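Local coordinates for protein teicoplanin pseudoaglycone deacetylases Orf2 (Actinoplanes teichomyceticus, PDB 3DFF) that is a zinc-dependent deacetylase that probably hydrolyses the acetamide of a sugar on the teicoplanin pseudoaglycone during antibiotic biosynthesis, at residues 57-60 with 61-65; 77-80 with 81-85; 248-251 with 252-255. One frame throughout, in Å; residues are numbered along the deposited sequence. Where two conformers were deposited one is given.

How the contacts relate
Each contact is local to a helix of its own, contact 1 running over into the turn after it; with no residue between the paired segments, none closes a long loop and none nests in or crosses another. Contact 1 comes first, where helix 54-62 ends. A short connection leads to helix 71-85, whose second half forms contact 2 and which runs toward strand 89-92; the nearest atoms of contacts 1 and 2 are about 6 Å apart. Both lie in the chain segment that connects the adjacent parallel strands 37-42 and 89-92. Far along the chain, contact 3 ends helix 243-254 ahead of strand 263-269, its centre about 31 Å from that of contact 1 and about 26 Å from that of contact 2.

Contact 1: 57-60 with 61-65; sequences QRMH and TIWGL
Met-59 and His-60 meet Trp-63 and Leu-65 where helix 54-62 runs out, a compact example of how a helix is stopped. Among the backbone bonds, Leu-65 N reaches back to His-60 O at 2.9 Å and Gly-64 N to Thr-61 O at 3.0 Å; with Gly-64 at positive phi, this is a Schellman motif. Trp-63 N holds Met-59 O at 2.9 Å, and that same oxygen lies over one face of the indole, 3.3 Å from Trp-63 CG.

The aromatic contact is oblique: the ring planes are 35° apart, and Trp-63 CZ3 reaches the edge of the imidazole, 3.7 Å from His-60 CD2. Both ring nitrogens of His-60 are bonded elsewhere, NE2 to the hydroxyl of Tyr-100 and ND1 to the carbonyl of Pro-67, which fixes the ring's rotation.

Met-59, a selenomethionine, bends at chi2 (-50°), which turns Met-59 CE toward Trp-63 CE2, 3.8 Å away; this holds for one of two conformers and is to that extent doubtful. Trp-63 is thus held by its backbone N and by neighbours on its ring, Arg-75 among them in cation-pi contact, with its side chain about 5 Å from that of Asp-97, a zinc ligand in a structure of this protein though not metal-bound in this chain.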
loop_
_atom_site.group_PDB
_atom_site.type_symbol
_atom_site.label_atom_id
_atom_site.label_comp_id
_atom_site.label_asym_id
_atom_site.label_seq_id
_atom_site.Cartn_x
_atom_site.Cartn_y
_atom_site.Cartn_z
ATOM N N GLN A 57 -9.512 -5.297 -17.693
ATOM C CA GLN A 57 -9.917 -4.354 -18.726
ATOM C C GLN A 57 -10.893 -3.344 -18.163
ATOM O O GLN A 57 -10.769 -2.163 -18.454
ATOM C CB GLN A 57 -10.527 -5.081 -19.926
ATOM C CG GLN A 57 -9.506 -5.901 -20.660
ATOM C CD GLN A 57 -10.092 -6.638 -21.823
ATOM O OE1 GLN A 57 -10.742 -6.042 -22.683
ATOM N NE2 GLN A 57 -9.853 -7.944 -21.880
ATOM N N ARG A 58 -11.842 -3.797 -17.342
ATOM C CA ARG A 58 -12.791 -2.896 -16.680
ATOM C C ARG A 58 -12.080 -1.908 -15.754
ATOM O O ARG A 58 -12.439 -0.725 -15.692
ATOM C CB ARG A 58 -13.846 -3.697 -15.903
ATOM C CG ARG A 58 -14.987 -2.854 -15.357
ATOM C CD ARG A 58 -15.889 -3.645 -14.435
ATOM N NE ARG A 58 -16.731 -2.772 -13.613
ATOM C CZ ARG A 58 -16.438 -2.393 -12.369
ATOM N NH1 ARG A 58 -15.317 -2.803 -11.788
ATOM N NH2 ARG A 58 -17.269 -1.603 -11.701
HETATM N N MSE A 59 -11.073 -2.387 -15.031
HETATM C CA MSE A 59 -10.311 -1.519 -14.135
HETATM C C MSE A 59 -9.560 -0.466 -14.926
HETATM O O MSE A 59 -9.514 0.711 -14.530
HETATM C CB MSE A 59 -9.324 -2.322 -13.285
HETATM C CG MSE A 59 -9.964 -3.127 -12.166
HETATM SE SE MSE A 59 -11.213 -2.125 -11.033
HETATM C CE MSE A 59 -10.381 -0.339 -11.058
ATOM N N HIS A 60 -8.973 -0.885 -16.041
ATOM C CA HIS A 60 -8.216 0.045 -16.889
ATOM C C HIS A 60 -9.107 1.196 -17.341
ATOM O O HIS A 60 -8.686 2.353 -17.334
ATOM C CB HIS A 60 -7.586 -0.672 -18.076
ATOM C CG HIS A 60 -6.545 -1.675 -17.669
ATOM N ND1 HIS A 60 -6.013 -2.597 -18.539
ATOM C CD2 HIS A 60 -5.943 -1.890 -16.476
ATOM C CE1 HIS A 60 -5.130 -3.347 -17.896
ATOM N NE2 HIS A 60 -5.057 -2.928 -16.648
ATOM N N THR A 61 -10.343 0.868 -17.715
ATOM C CA THR A 61 -11.329 1.871 -18.105
ATOM C C THR A 61 -11.656 2.839 -16.963
ATOM O O THR A 61 -11.748 4.054 -17.183
ATOM C CB THR A 61 -12.604 1.190 -18.651
ATOM O OG1 THR A 61 -12.267 0.496 -19.869
ATOM C CG2 THR A 61 -13.690 2.226 -18.933
ATOM N N ILE A 62 -11.791 2.309 -15.743
ATOM C CA ILE A 62 -12.064 3.120 -14.558
ATOM C C ILE A 62 -10.876 4.059 -14.280
ATOM O O ILE A 62 -11.055 5.194 -13.797
ATOM C CB ILE A 62 -12.389 2.206 -13.349
ATOM C CG1 ILE A 62 -13.804 1.633 -13.522
ATOM C CG2 ILE A 62 -12.249 2.948 -12.021
ATOM C CD1 ILE A 62 -14.097 0.450 -12.607
ATOM N N TRP A 63 -9.679 3.598 -14.638
ATOM C CA TRP A 63 -8.444 4.367 -14.459
ATOM C C TRP A 63 -8.187 5.355 -15.594
ATOM O O TRP A 63 -7.131 5.992 -15.638
ATOM C CB TRP A 63 -7.251 3.416 -14.341
ATOM C CG TRP A 63 -7.269 2.581 -13.101
ATOM C CD1 TRP A 63 -7.941 2.837 -11.939
ATOM C CD2 TRP A 63 -6.532 1.374 -12.884
ATOM N NE1 TRP A 63 -7.682 1.850 -11.019
ATOM C CE2 TRP A 63 -6.815 0.941 -11.574
ATOM C CE3 TRP A 63 -5.651 0.622 -13.672
ATOM C CZ2 TRP A 63 -6.255 -0.216 -11.033
ATOM C CZ3 TRP A 63 -5.105 -0.522 -13.148
ATOM C CH2 TRP A 63 -5.415 -0.942 -11.836
ATOM N N GLY A 64 -9.147 5.482 -16.508
ATOM C CA GLY A 64 -9.013 6.439 -17.611
ATOM C C GLY A 64 -8.100 6.009 -18.735
ATOM O O GLY A 64 -7.564 6.858 -19.470
ATOM N N LEU A 65 -7.933 4.697 -18.886
ATOM C CA LEU A 65 -7.105 4.104 -19.915
ATOM C C LEU A 65 -7.960 3.276 -20.852
ATOM O O LEU A 65 -9.106 2.965 -20.549
ATOM C CB LEU A 65 -6.021 3.216 -19.291
ATOM C CG LEU A 65 -5.095 3.902 -18.279
ATOM C CD1 LEU A 65 -4.150 2.897 -17.633
ATOM C CD2 LEU A 65 -4.327 5.041 -18.953
#

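Contact 2: 77-80 with 81-85; sequences KEDI and AALDH
Asp-79 meets Leu-83 one turn on because its CG stands trans to the backbone N (chi1 -173°), which keeps the carboxylate from pointing back down the helix, while Leu-83, with CG beside its own N (chi1 -63°), reaches back to meet it. The two side chains cross at a slant, and Leu-83 CD1 lies against the carboxylate, 3.3 Å from Asp-79 OD2 and 3.6 Å from Asp-79 OD1. This is van der Waals contact alone; the polar needs of the buried carboxylate are met by Tyr-229, bonded to OD1, and His-92, bonded to OD2, so that both oxygens are held and the group's rotation is fixed.

A second pair, Ile-80 and Asp-84, lies alongside and points the same way, Ile-80 CG2 being 3.6 Å from Asp-84 OD2. Here the carboxylate folds back over the turn, with Asp-84 CG 3.0 Å from Ile-80 O, an oxygen that also accepts the bond from Asp-84 N at 2.8 Å. The carboxylate oxygens are acceptors too and do not bond to it.

Regular bonds such as Leu-83 N to Asp-79 O, 2.9 Å, keep the turns in step. With Leu-83 resting on Val-40 and His-90, and Ile-80 on His-90 and His-92, the arrangement is that of a helix lying on parallel strands 37-42 and 89-92, part of the beta-alpha-beta crossover that joins them in this PIG-L-type fold.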
loop_
_atom_site.group_PDB
_atom_site.type_symbol
_atom_site.label_atom_id
_atom_site.label_comp_id
_atom_site.label_asym_id
_atom_site.label_seq_id
_atom_site.Cartn_x
_atom_site.Cartn_y
_atom_site.Cartn_z
ATOM N N LYS A 77 4.749 5.398 -13.764
ATOM C CA LYS A 77 5.131 6.801 -14.027
ATOM C C LYS A 77 4.468 7.752 -13.037
ATOM O O LYS A 77 5.116 8.679 -12.541
ATOM C CB LYS A 77 4.824 7.215 -15.466
ATOM C CG LYS A 77 5.719 6.505 -16.471
ATOM C CD LYS A 77 5.438 6.976 -17.890
ATOM C CE LYS A 77 6.449 6.369 -18.850
ATOM N NZ LYS A 77 6.080 6.638 -20.268
ATOM N N GLU A 78 3.200 7.497 -12.711
ATOM C CA GLU A 78 2.507 8.283 -11.679
ATOM C C GLU A 78 3.207 8.197 -10.335
ATOM O O GLU A 78 3.368 9.213 -9.643
ATOM C CB GLU A 78 1.060 7.811 -11.497
ATOM C CG GLU A 78 0.153 8.130 -12.631
ATOM C CD GLU A 78 -1.235 7.538 -12.469
ATOM O OE1 GLU A 78 -1.490 6.750 -11.522
ATOM O OE2 GLU A 78 -2.066 7.846 -13.337
ATOM N N ASP A 79 3.614 6.982 -9.959
ATOM C CA ASP A 79 4.261 6.737 -8.684
ATOM C C ASP A 79 5.593 7.487 -8.601
ATOM O O ASP A 79 5.941 8.057 -7.567
ATOM C CB ASP A 79 4.478 5.237 -8.506
ATOM C CG ASP A 79 4.989 4.867 -7.133
ATOM O OD1 ASP A 79 4.285 5.114 -6.112
ATOM O OD2 ASP A 79 6.091 4.293 -7.057
ATOM N N ILE A 80 6.338 7.493 -9.703
ATOM C CA ILE A 80 7.617 8.190 -9.715
ATOM C C ILE A 80 7.405 9.701 -9.561
ATOM O O ILE A 80 8.139 10.336 -8.801
ATOM C CB ILE A 80 8.401 7.864 -10.993
ATOM C CG1 ILE A 80 8.789 6.375 -10.979
ATOM C CG2 ILE A 80 9.650 8.757 -11.132
ATOM C CD1 ILE A 80 9.292 5.869 -12.345
ATOM N N ALA A 81 6.402 10.243 -10.239
ATOM C CA ALA A 81 6.037 11.664 -10.099
ATOM C C ALA A 81 5.636 11.963 -8.648
ATOM O O ALA A 81 6.148 12.908 -8.042
ATOM C CB ALA A 81 4.941 12.041 -11.068
ATOM N N ALA A 82 4.770 11.124 -8.067
ATOM C CA ALA A 82 4.303 11.337 -6.692
ATOM C C ALA A 82 5.449 11.331 -5.695
ATOM O O ALA A 82 5.574 12.265 -4.885
ATOM C CB ALA A 82 3.239 10.289 -6.306
ATOM N N LEU A 83 6.300 10.306 -5.771
ATOM C CA LEU A 83 7.429 10.144 -4.855
ATOM C C LEU A 83 8.508 11.222 -5.108
ATOM O O LEU A 83 9.075 11.755 -4.147
ATOM C CB LEU A 83 7.998 8.717 -4.947
ATOM C CG LEU A 83 6.977 7.651 -4.524
ATOM C CD1 LEU A 83 7.478 6.249 -4.796
ATOM C CD2 LEU A 83 6.651 7.818 -3.031
ATOM N N ASP A 84 8.760 11.554 -6.373
ATOM C CA ASP A 84 9.634 12.709 -6.707
ATOM C C ASP A 84 9.106 13.983 -6.034
ATOM O O ASP A 84 9.888 14.790 -5.524
ATOM C CB ASP A 84 9.702 12.955 -8.220
ATOM C CG ASP A 84 10.622 11.991 -8.961
ATOM O OD1 ASP A 84 11.337 11.196 -8.339
ATOM O OD2 ASP A 84 10.613 12.063 -10.219
ATOM N N HIS A 85 7.782 14.158 -6.009
ATOM C CA HIS A 85 7.196 15.345 -5.378
ATOM C C HIS A 85 7.450 15.395 -3.876
ATOM O O HIS A 85 7.645 16.494 -3.316
ATOM C CB HIS A 85 5.702 15.470 -5.671
ATOM C CG HIS A 85 5.160 16.842 -5.408
ATOM N ND1 HIS A 85 5.374 17.904 -6.263
ATOM C CD2 HIS A 85 4.426 17.329 -4.378
ATOM C CE1 HIS A 85 4.791 18.984 -5.772
ATOM N NE2 HIS A 85 4.209 18.663 -4.629
#

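Contact 3: 248-251 with 252-255; sequences DEHA and RQNA
Glu-249 OE2 is gripped twice, by Arg-252 NH2 at 3.1 Å and by a water that donates to it at 2.6 Å. The other carboxylate oxygen, OE1, takes Arg-252 NE at 3.0 Å, and the result is a side-on, two-pronged salt bridge in which each nitrogen meets its own oxygen on the syn side. The pair illustrates how an i to i+3 spacing can be spanned: Glu-249 bends at chi2 (51°) and Arg-252 at its third torsion, so the two chains run alongside and point the same way. The carboxylate stays close to the guanidinium plane, but the two groups are not coplanar, their planes being 30° apart.

The water on OE2 also donates to Gln-253 OE1, linking a charged group to an amide on the next turn. A second water sits at the edge of the imidazole, in its plane, 2.9 Å from His-250 ND1, and is joined weakly to the same Gln-253 OE1. The other ring nitrogen, His-250 NE2, is hydrogen-bonded to Glu-186 OE1. Asn-254 ND2 approaches His-250 NE2 no closer than 3.7 Å, its amide plane turned 77° from the ring.

The backbone bonds weaken toward the last residues. Gln-253 N holds Glu-249 O firmly at 2.9 Å, whereas Asn-254 N to His-250 O is a weak 3.4 Å, and Ala-251 O receives only weak bonds from Asn-254 N and Ala-255 N.

Glu-249 and Arg-252 thus pair their charges on the exposed side of the helix, and the amide of Gln-253 is bridged by one water to Glu-249 and, only weakly, by another to His-250. His-250 and Glu-186 have been seen to bind a zinc ion in a crystal structure of the protein; in this chain no metal is modelled there, and they bond directly to each other, so the two ligands already lie side by side without the metal.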
loop_
_atom_site.group_PDB
_atom_site.type_symbol
_atom_site.label_atom_id
_atom_site.label_comp_id
_atom_site.label_asym_id
_atom_site.label_seq_id
_atom_site.Cartn_x
_atom_site.Cartn_y
_atom_site.Cartn_z
ATOM N N ASP A 248 -8.913 14.798 5.656
ATOM C CA ASP A 248 -8.781 15.860 6.661
ATOM C C ASP A 248 -9.648 15.568 7.892
ATOM O O ASP A 248 -9.196 15.753 9.020
ATOM C CB ASP A 248 -9.186 17.202 6.056
ATOM C CG ASP A 248 -8.053 17.877 5.279
ATOM O OD1 ASP A 248 -6.867 17.547 5.501
ATOM O OD2 ASP A 248 -8.361 18.773 4.460
ATOM N N GLU A 249 -10.877 15.114 7.651
ATOM C CA GLU A 249 -11.823 14.814 8.723
ATOM C C GLU A 249 -11.347 13.626 9.545
ATOM O O GLU A 249 -11.457 13.613 10.771
ATOM C CB GLU A 249 -13.220 14.552 8.152
ATOM C CG GLU A 249 -14.315 14.194 9.200
ATOM C CD GLU A 249 -14.414 15.178 10.384
ATOM O OE1 GLU A 249 -13.924 16.329 10.280
ATOM O OE2 GLU A 249 -14.992 14.795 11.429
ATOM N N HIS A 250 -10.761 12.642 8.867
ATOM C CA HIS A 250 -10.262 11.482 9.561
ATOM C C HIS A 250 -9.135 11.872 10.505
ATOM O O HIS A 250 -9.105 11.441 11.655
ATOM C CB HIS A 250 -9.795 10.417 8.559
ATOM C CG HIS A 250 -9.332 9.157 9.217
ATOM N ND1 HIS A 250 -10.207 8.225 9.736
ATOM C CD2 HIS A 250 -8.088 8.683 9.455
ATOM C CE1 HIS A 250 -9.516 7.227 10.259
ATOM N NE2 HIS A 250 -8.230 7.486 10.110
ATOM N N ALA A 251 -8.195 12.679 10.005
ATOM C CA ALA A 251 -7.104 13.186 10.820
ATOM C C ALA A 251 -7.645 14.015 11.980
ATOM O O ALA A 251 -7.163 13.889 13.095
ATOM C CB ALA A 251 -6.174 14.018 9.983
ATOM N N ARG A 252 -8.645 14.852 11.708
ATOM C CA ARG A 252 -9.201 15.722 12.750
ATOM C C ARG A 252 -9.828 14.896 13.885
ATOM O O ARG A 252 -9.659 15.228 15.059
ATOM C CB ARG A 252 -10.211 16.709 12.160
ATOM C CG ARG A 252 -10.617 17.836 13.108
ATOM C CD ARG A 252 -11.999 18.390 12.758
ATOM N NE ARG A 252 -13.038 17.381 12.962
ATOM C CZ ARG A 252 -13.482 16.972 14.153
ATOM N NH1 ARG A 252 -13.003 17.488 15.280
ATOM N NH2 ARG A 252 -14.413 16.033 14.216
ATOM N N GLN A 253 -10.524 13.816 13.537
ATOM C CA GLN A 253 -11.075 12.880 14.537
ATOM C C GLN A 253 -10.035 12.391 15.537
ATOM O O GLN A 253 -10.308 12.282 16.734
ATOM C CB GLN A 253 -11.624 11.639 13.852
ATOM C CG GLN A 253 -12.987 11.769 13.296
ATOM C CD GLN A 253 -13.494 10.456 12.716
ATOM O OE1 GLN A 253 -14.516 10.428 12.036
ATOM N NE2 GLN A 253 -12.774 9.359 12.978
ATOM N N ASN A 254 -8.849 12.068 15.026
ATOM C CA ASN A 254 -7.784 11.473 15.831
ATOM C C ASN A 254 -6.883 12.483 16.524
ATOM O O ASN A 254 -5.999 12.119 17.307
ATOM C CB ASN A 254 -6.939 10.558 14.958
ATOM C CG ASN A 254 -7.673 9.301 14.562
ATOM O OD1 ASN A 254 -8.609 8.864 15.243
ATOM N ND2 ASN A 254 -7.245 8.704 13.461
ATOM N N ALA A 255 -7.098 13.750 16.210
ATOM C CA ALA A 255 -6.394 14.841 16.863
ATOM C C ALA A 255 -7.242 16.112 16.773
ATOM O O ALA A 255 -6.957 16.992 15.952
ATOM C CB ALA A 255 -5.042 15.048 16.219
HETATM O O HOH W 1 -15.981 12.418 11.991
HETATM O O HOH W 2 -12.937 8.930 9.306
#